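Local atomic coordinates of Hydrogenase/urease maturation factor HypB (Helicobacter pylori, PDB entry 4LPS), a protein that helps mature [NiFe] hydrogenases and urease as a metal-binding GTPase, whose low intrinsic GTP hydrolysis is essential for inserting nickel into hydrogenase. Residues K225-L228 and L229-R233; A34-M37 and K38-Y41; S195-K198 and E199-K203; L63-L66 and A67-K70. All blocks are in the same frame, centred on the assembly; numbering follows the deposited sequence.

Interaction 1. Residues K225-L228 and L229-R233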
# COMPACT_ATOMS: atom_id res chain seq x y z
N LYS A 225 -4.88 5.86 -9.88
CA LYS A 225 -5.72 6.71 -9.04
C LYS A 225 -7.20 6.48 -9.32
O LYS A 225 -8.01 6.34 -8.39
CB LYS A 225 -5.36 8.19 -9.25
CG LYS A 225 -6.16 9.19 -8.42
CD LYS A 225 -7.42 9.68 -9.13
CE LYS A 225 -7.09 10.53 -10.34
NZ LYS A 225 -8.33 11.01 -11.02
N ASN A 226 -7.56 6.44 -10.60
CA ASN A 226 -8.95 6.23 -11.00
C ASN A 226 -9.43 4.84 -10.61
O ASN A 226 -10.59 4.65 -10.26
CB ASN A 226 -9.11 6.44 -12.50
CG ASN A 226 -9.06 7.90 -12.90
OD1 ASN A 226 -9.40 8.78 -12.11
ND2 ASN A 226 -8.64 8.17 -14.13
N PHE A 227 -8.52 3.87 -10.68
CA PHE A 227 -8.77 2.52 -10.21
C PHE A 227 -9.16 2.51 -8.74
O PHE A 227 -10.14 1.86 -8.35
CB PHE A 227 -7.54 1.64 -10.45
CG PHE A 227 -7.58 0.32 -9.75
CD1 PHE A 227 -8.38 -0.71 -10.22
CD2 PHE A 227 -6.80 0.09 -8.62
CE1 PHE A 227 -8.42 -1.93 -9.58
CE2 PHE A 227 -6.82 -1.13 -7.98
CZ PHE A 227 -7.64 -2.15 -8.46
N LEU A 228 -8.40 3.23 -7.93
CA LEU A 228 -8.67 3.32 -6.50
C LEU A 228 -10.00 3.99 -6.23
O LEU A 228 -10.75 3.58 -5.34
CB LEU A 228 -7.54 4.07 -5.79
CG LEU A 228 -6.17 3.39 -5.76
CD1 LEU A 228 -5.17 4.24 -5.00
CD2 LEU A 228 -6.26 2.01 -5.14
N LEU A 229 -10.30 5.04 -7.00
CA LEU A 229 -11.54 5.78 -6.86
C LEU A 229 -12.74 4.89 -7.15
O LEU A 229 -13.76 4.97 -6.47
CB LEU A 229 -11.55 6.99 -7.80
CG LEU A 229 -10.76 8.23 -7.37
CD1 LEU A 229 -10.94 9.36 -8.37
CD2 LEU A 229 -11.17 8.68 -5.97
N GLU A 230 -12.61 4.04 -8.16
CA GLU A 230 -13.69 3.14 -8.53
C GLU A 230 -13.85 2.04 -7.49
O GLU A 230 -14.97 1.60 -7.20
CB GLU A 230 -13.43 2.54 -9.92
CG GLU A 230 -14.32 1.35 -10.26
CD GLU A 230 -15.79 1.72 -10.38
OE1 GLU A 230 -16.10 2.92 -10.53
OE2 GLU A 230 -16.64 0.81 -10.31
N LYS A 231 -12.73 1.60 -6.91
CA LYS A 231 -12.77 0.56 -5.88
C LYS A 231 -13.50 1.06 -4.64
O LYS A 231 -14.28 0.32 -4.03
CB LYS A 231 -11.36 0.09 -5.55
CG LYS A 231 -10.86 -0.97 -6.52
CD LYS A 231 -11.80 -2.17 -6.50
CE LYS A 231 -11.44 -3.20 -7.55
NZ LYS A 231 -12.09 -2.86 -8.85
N LYS A 232 -13.25 2.31 -4.26
CA LYS A 232 -13.98 2.93 -3.15
C LYS A 232 -15.45 3.04 -3.49
O LYS A 232 -16.32 2.82 -2.64
CB LYS A 232 -13.42 4.31 -2.82
CG LYS A 232 -14.24 5.03 -1.76
CD LYS A 232 -13.64 6.36 -1.34
CE LYS A 232 -14.56 7.08 -0.37
NZ LYS A 232 -14.26 6.73 1.05
N ARG A 233 -15.73 3.38 -4.75
CA ARG A 233 -17.10 3.50 -5.25
C ARG A 233 -17.87 2.19 -5.08
O ARG A 233 -19.01 2.19 -4.63
CB ARG A 233 -17.09 3.91 -6.72
CG ARG A 233 -18.26 4.77 -7.14
CD ARG A 233 -17.80 5.92 -8.01
NE ARG A 233 -16.96 5.46 -9.12
CZ ARG A 233 -16.02 6.19 -9.71
NH1 ARG A 233 -15.31 5.67 -10.71
NH2 ARG A 233 -15.79 7.43 -9.32
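Four regular helical bonds join residues 225-228 to 229-233, from the amide nitrogens of L229, E230, K231 and K232 to the carbonyl oxygens of K225, N226, F227 and L228 in turn. On this scaffold the side chains pair one turn apart. CG of K231 sits over one face of the F227 ring, 4.2 Å from its centroid and 20° off the ring normal, which makes a CH-pi contact. The lysine chain then bends at chi2, and CE stays on the same side of the ring but beyond its rim, 3.9 Å from CE1 of F227. F211 meets the same ring with its plane inclined, and the amine of K231 makes a long, weak ion pair with E234. The helix is the last one of the P-loop GTPase fold and packs on the central parallel sheet: L228 touches L49 and I154 of two neighbouring strands, and L229 reaches F131 of another. A second pairing is aliphatic. K225 lays its CD 3.6 Å from CD1 of L229 and bends at chi2 (-91°) and chi3, which carries NZ round to OD1 of N226 at 2.7 Å. The same amine forms a salt bridge with D71, so two acceptors hold it. Towards the end of the helix the guanidinium of R233 grips one carboxylate oxygen side-on: NH1 reaches the anti lone pair of E230 OE1 at 2.9 Å, while NE comes on the syn side, tilted out of the carboxylate plane. OE1 lies in the guanidinium plane and takes both N-H groups, an arrangement that fixes the rotation of the arginine tip.

Interaction 2. Residues A34-M37 and K38-Y41. With PO4 (phosphate ion), chain I.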
# COMPACT_ATOMS: atom_id res chain seq x y z
N ALA A 34 -7.66 -6.26 14.04
CA ALA A 34 -7.87 -5.80 12.67
C ALA A 34 -9.35 -5.59 12.37
O ALA A 34 -9.72 -4.63 11.70
CB ALA A 34 -7.26 -6.78 11.69
N ALA A 35 -10.18 -6.51 12.85
CA ALA A 35 -11.62 -6.40 12.68
C ALA A 35 -12.18 -5.19 13.42
O ALA A 35 -13.11 -4.54 12.95
CB ALA A 35 -12.30 -7.68 13.15
N GLU A 36 -11.62 -4.91 14.59
CA GLU A 36 -12.05 -3.77 15.39
C GLU A 36 -11.61 -2.45 14.76
O GLU A 36 -12.33 -1.46 14.83
CB GLU A 36 -11.49 -3.88 16.81
CG GLU A 36 -12.15 -4.98 17.63
CD GLU A 36 -11.55 -5.10 19.01
OE1 GLU A 36 -12.31 -5.27 19.98
OE2 GLU A 36 -10.31 -5.01 19.12
N MET A 37 -10.43 -2.44 14.15
CA MET A 37 -9.96 -1.25 13.45
C MET A 37 -10.81 -1.00 12.21
O MET A 37 -11.06 0.15 11.84
CB MET A 37 -8.49 -1.37 13.06
CG MET A 37 -7.52 -1.20 14.23
SD MET A 37 -7.76 0.33 15.15
CE MET A 37 -7.57 1.54 13.84
N LYS A 38 -11.22 -2.08 11.55
CA LYS A 38 -12.08 -1.98 10.37
C LYS A 38 -13.43 -1.33 10.71
O LYS A 38 -13.98 -0.59 9.90
CB LYS A 38 -12.30 -3.34 9.73
CG LYS A 38 -12.93 -3.26 8.34
CD LYS A 38 -13.02 -4.61 7.65
CE LYS A 38 -13.79 -4.49 6.35
NZ LYS A 38 -13.97 -5.81 5.68
N GLU A 39 -13.96 -1.64 11.89
CA GLU A 39 -15.15 -0.95 12.39
C GLU A 39 -14.96 0.56 12.38
O GLU A 39 -15.82 1.30 11.92
CB GLU A 39 -15.49 -1.41 13.81
CG GLU A 39 -15.78 -2.90 13.95
CD GLU A 39 -16.05 -3.29 15.39
OE1 GLU A 39 -15.81 -4.47 15.73
OE2 GLU A 39 -16.50 -2.43 16.18
N ARG A 40 -13.82 1.01 12.89
CA ARG A 40 -13.52 2.43 12.98
C ARG A 40 -13.28 3.06 11.61
O ARG A 40 -13.65 4.21 11.38
CB ARG A 40 -12.30 2.67 13.88
CG ARG A 40 -12.48 2.11 15.29
CD ARG A 40 -11.40 2.62 16.23
NE ARG A 40 -11.49 4.06 16.43
CZ ARG A 40 -10.55 4.80 17.01
NH1 ARG A 40 -10.72 6.10 17.15
NH2 ARG A 40 -9.44 4.22 17.45
N TYR A 41 -12.66 2.30 10.71
CA TYR A 41 -12.43 2.77 9.34
C TYR A 41 -13.74 3.13 8.67
O TYR A 41 -13.87 4.19 8.05
CB TYR A 41 -11.72 1.71 8.49
CG TYR A 41 -10.34 1.29 8.95
CD1 TYR A 41 -9.57 2.11 9.76
CD2 TYR A 41 -9.80 0.08 8.54
CE1 TYR A 41 -8.30 1.72 10.16
CE2 TYR A 41 -8.55 -0.31 8.93
CZ TYR A 41 -7.80 0.51 9.74
OH TYR A 41 -6.55 0.11 10.13
P PO4 I . -14.23 6.40 15.66
O1 PO4 I . -15.15 6.78 14.54
O2 PO4 I . -12.90 7.08 15.46
O3 PO4 I . -14.80 6.84 16.99
O4 PO4 I . -14.04 4.91 15.68
O HOH W 1 -13.94 -1.18 16.99
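M37 and Y41, one helical turn apart, form the dense half of this contact. The carbonyl oxygen of M37 lies 3.1 Å above the plane of the Y41 ring, offset towards its rim, while also accepting the amide nitrogen of Y41 at 2.9 Å. The methionine chain curls at chi2 and chi3 (-57°), and its terminal CE comes to 3.8 Å from CE1 of Y41. Beyond the ring, the phenol oxygen is satisfied by the carbonyl of L148. The other side of the helix is looser and wetter. The side chains of E36 and E39 run side by side, pointing the same way, their carboxylate planes 78° apart and the charged ends not in contact. A water gives a 2.7 Å bond to the backbone oxygen of E36 and a weak one to OE2 of E39; OE2 of E36 bonds to a glycerol. R40 lies at the border: at its guanidinium edge NE binds O4 of a phosphate ion at 2.8 Å and NH1 binds O2 at 2.9 Å, while NH2 forms a salt bridge with D118. Phosphate and glycerol probably come from the crystallisation liquor. With M37, R40 and Y41 touching helix 110-122 and its two glutamates bordering water, helix 29-43 has the split character of an amphipathic helix laid against a neighbouring helix of the GTPase fold.

Interaction 3. Residues S195-K198 and E199-K203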
# COMPACT_ATOMS: atom_id res chain seq x y z
N SER A 195 6.08 -10.38 -18.85
CA SER A 195 5.42 -11.65 -19.11
C SER A 195 5.63 -12.65 -17.97
O SER A 195 4.73 -13.42 -17.64
CB SER A 195 5.92 -12.26 -20.42
OG SER A 195 7.32 -12.48 -20.39
N GLN A 196 6.82 -12.64 -17.37
CA GLN A 196 7.13 -13.55 -16.28
C GLN A 196 6.26 -13.25 -15.06
O GLN A 196 5.70 -14.16 -14.44
CB GLN A 196 8.61 -13.45 -15.90
CG GLN A 196 9.10 -14.53 -14.95
CD GLN A 196 8.98 -15.93 -15.53
OE1 GLN A 196 9.54 -16.21 -16.59
NE2 GLN A 196 8.27 -16.80 -14.84
N VAL A 197 6.17 -11.98 -14.70
CA VAL A 197 5.33 -11.54 -13.59
C VAL A 197 3.87 -11.87 -13.86
O VAL A 197 3.15 -12.35 -12.98
CB VAL A 197 5.48 -10.04 -13.33
CG1 VAL A 197 4.56 -9.60 -12.21
CG2 VAL A 197 6.93 -9.71 -12.99
N LYS A 198 3.44 -11.61 -15.09
CA LYS A 198 2.06 -11.87 -15.48
C LYS A 198 1.72 -13.35 -15.35
O LYS A 198 0.68 -13.71 -14.82
CB LYS A 198 1.81 -11.40 -16.92
CG LYS A 198 0.40 -11.64 -17.42
CD LYS A 198 -0.58 -10.67 -16.77
CE LYS A 198 -2.03 -11.03 -17.08
NZ LYS A 198 -2.97 -10.21 -16.25
N GLU A 199 2.63 -14.20 -15.81
CA GLU A 199 2.41 -15.64 -15.82
C GLU A 199 2.47 -16.22 -14.41
O GLU A 199 1.71 -17.14 -14.08
CB GLU A 199 3.42 -16.33 -16.73
CG GLU A 199 3.19 -16.09 -18.21
CD GLU A 199 4.43 -16.37 -19.04
OE1 GLU A 199 4.46 -15.95 -20.22
OE2 GLU A 199 5.37 -17.01 -18.52
N ASP A 200 3.38 -15.71 -13.60
CA ASP A 200 3.50 -16.12 -12.21
C ASP A 200 2.25 -15.74 -11.42
O ASP A 200 1.75 -16.52 -10.61
CB ASP A 200 4.74 -15.51 -11.57
CG ASP A 200 6.01 -16.20 -12.00
OD1 ASP A 200 5.93 -17.22 -12.71
OD2 ASP A 200 7.10 -15.72 -11.61
N MET A 201 1.77 -14.52 -11.64
CA MET A 201 0.54 -14.07 -10.99
C MET A 201 -0.66 -14.85 -11.50
O MET A 201 -1.63 -15.05 -10.77
CB MET A 201 0.32 -12.57 -11.20
CG MET A 201 1.18 -11.67 -10.34
SD MET A 201 0.95 -12.00 -8.58
CE MET A 201 -0.80 -11.63 -8.38
N GLN A 202 -0.59 -15.29 -12.75
CA GLN A 202 -1.66 -16.11 -13.32
C GLN A 202 -1.84 -17.41 -12.54
O GLN A 202 -2.96 -17.87 -12.33
CB GLN A 202 -1.36 -16.42 -14.79
CG GLN A 202 -1.75 -15.32 -15.76
CD GLN A 202 -3.24 -15.09 -15.83
OE1 GLN A 202 -3.70 -13.95 -15.94
NE2 GLN A 202 -4.01 -16.17 -15.78
N LYS A 203 -0.72 -17.99 -12.12
CA LYS A 203 -0.74 -19.21 -11.31
C LYS A 203 -1.20 -18.95 -9.88
O LYS A 203 -1.98 -19.72 -9.32
CB LYS A 203 0.64 -19.87 -11.32
CG LYS A 203 1.16 -20.21 -12.72
CD LYS A 203 2.25 -21.27 -12.69
CE LYS A 203 3.63 -20.66 -12.50
NZ LYS A 203 4.17 -20.09 -13.77
O HOH W 2 -2.56 -12.30 -14.10
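With CG anti to the backbone nitrogen (chi1 -169°) and a bend at chi2 (62°), the chain of Q196 runs towards the C-terminal end of the helix and brings its amide to the carboxylate of D200. NE2 of Q196 donates to OD1 of D200 over 3.2 Å. The bond is far from straight, with an N-H...O angle of 136°. Although the oxygen stays close to the plane of the glutamine amide, the nitrogen approaches from above the carboxylate plane, in keeping with the steep inclination of the two flat groups to each other. OD1 accepts this amide N-H and also lies in a long salt bridge, 3.5 Å from NZ of K203. On nearly the opposite side of the helix the pairing is looser. K198 and Q202 are joined through a water, which accepts from NZ of K198 at 3.0 Å and donates to OE1 of Q202 at 2.7 Å. Their direct contact is through CE of K198, 3.6 Å from OE1 of Q202. On the buried side CG1 of V197 approaches CG of M201 at 4.4 Å, an apolar touch beside the regular i to i+4 main-chain bonds of the helix. Helix 194-204 is the connection of a beta-alpha-beta unit: V197 and M201 rest on strand 178-182, M201 and K198 also touch I210 of strand 210-212, and V197, D200 and M201 pack against V166 of the short helix 165-168.

Interaction 4. Residues L63-L66 and A67-K70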
# COMPACT_ATOMS: atom_id res chain seq x y z
N LEU A 63 3.16 7.77 -3.41
CA LEU A 63 2.24 8.56 -2.60
C LEU A 63 2.46 10.06 -2.81
O LEU A 63 1.50 10.83 -2.85
CB LEU A 63 2.38 8.20 -1.11
CG LEU A 63 2.01 6.77 -0.72
CD1 LEU A 63 2.18 6.55 0.76
CD2 LEU A 63 0.58 6.46 -1.13
N GLU A 64 3.73 10.46 -2.93
CA GLU A 64 4.06 11.85 -3.24
C GLU A 64 3.40 12.28 -4.55
O GLU A 64 2.87 13.39 -4.66
CB GLU A 64 5.57 12.05 -3.33
CG GLU A 64 6.30 12.04 -1.99
CD GLU A 64 7.81 12.08 -2.15
OE1 GLU A 64 8.34 11.35 -3.02
OE2 GLU A 64 8.48 12.85 -1.42
N ASN A 65 3.44 11.40 -5.54
CA ASN A 65 2.85 11.67 -6.85
C ASN A 65 1.32 11.64 -6.82
O ASN A 65 0.66 12.37 -7.55
CB ASN A 65 3.37 10.67 -7.88
CG ASN A 65 4.81 10.94 -8.27
OD1 ASN A 65 5.27 12.08 -8.26
ND2 ASN A 65 5.55 9.88 -8.60
N LEU A 66 0.75 10.78 -5.97
CA LEU A 66 -0.70 10.70 -5.83
C LEU A 66 -1.28 11.97 -5.21
O LEU A 66 -2.42 12.34 -5.48
CB LEU A 66 -1.09 9.48 -4.99
CG LEU A 66 -1.09 8.11 -5.68
CD1 LEU A 66 -1.36 7.00 -4.68
CD2 LEU A 66 -2.12 8.08 -6.80
N ALA A 67 -0.49 12.63 -4.37
CA ALA A 67 -0.90 13.88 -3.74
C ALA A 67 -1.18 15.00 -4.75
O ALA A 67 -1.79 16.01 -4.40
CB ALA A 67 0.16 14.33 -2.75
N ASP A 68 -0.72 14.82 -5.98
CA ASP A 68 -0.93 15.82 -7.02
C ASP A 68 -2.33 15.75 -7.63
O ASP A 68 -2.73 16.65 -8.37
CB ASP A 68 0.12 15.68 -8.12
CG ASP A 68 1.52 16.00 -7.63
OD1 ASP A 68 1.65 16.81 -6.69
OD2 ASP A 68 2.50 15.45 -8.19
N PHE A 69 -3.07 14.69 -7.32
CA PHE A 69 -4.44 14.57 -7.80
C PHE A 69 -5.41 15.09 -6.73
O PHE A 69 -5.56 14.49 -5.67
CB PHE A 69 -4.76 13.13 -8.17
CG PHE A 69 -3.91 12.59 -9.29
CD1 PHE A 69 -4.08 13.05 -10.59
CD2 PHE A 69 -2.96 11.61 -9.05
CE1 PHE A 69 -3.30 12.56 -11.62
CE2 PHE A 69 -2.17 11.12 -10.08
CZ PHE A 69 -2.34 11.59 -11.36
N LYS A 70 -6.04 16.22 -7.03
CA LYS A 70 -6.86 16.92 -6.06
C LYS A 70 -8.14 16.17 -5.75
O LYS A 70 -8.73 16.33 -4.67
CB LYS A 70 -7.17 18.33 -6.58
CG LYS A 70 -5.93 19.22 -6.64
CD LYS A 70 -5.14 19.12 -5.34
CE LYS A 70 -3.72 18.61 -5.58
NZ LYS A 70 -2.96 18.52 -4.30
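The F69 ring is approached obliquely by the carbonyl oxygens of N65 and L66; CD2 of F69 lies 3.7 Å from O of L66. The side chain has CG anti to its carbonyl carbon, beside the backbone nitrogen (chi1 -62°), which brings CD2 back towards both oxygens. CD2 of F69 is also 4.3 Å from CD2 of L66, and the ring leans on L221 of helix 218-234. The ring belongs to the last residue of a type I beta turn, L66 to F69, formed where helix 59-66, which begins in the last residues of the P-loop of this NTPase fold, gives way to a loop. The last regular helical bond runs from N of A67 to O of L63 at 3.1 Å. Tighter turns follow: N of D68 reaches O of N65 at 3.2 Å, and N of F69 closes the beta turn on O of L66 at 3.1 Å. Both donors stand well above the carbonyl planes, consistent with the change from helical to turn geometry. CB of D68 lies 3.4 Å from O of N65, and the D68 carboxylate forms a salt bridge with K93. At the other end E64 pairs with R89, a residue of the GDP pocket. Finally K70 folds back, its NZ meeting O of A67 at 2.8 Å, almost head-on to the carbonyl (C=O...N 164°).

How the interactions relate
From the N terminus the order is interaction 2, interaction 4, interaction 3 and interaction 1. All are local, each bridging adjoining residues of a helix or its end, so none closes a long loop and none nests or crosses; they follow in series. The one direct tie among them is between interactions 1 and 4: CE of K225 packs on CG of F69 at 3.9 Å, joining the last helix to the turn after helix 59-66. Interaction 2 comes no closer than about 7 Å to interaction 1, between nearest atoms. Interaction 3, about 33 Å from interaction 2 between centres, packs on strands 178-182 and 210-212, the latter the outermost strand on its side of the sheet.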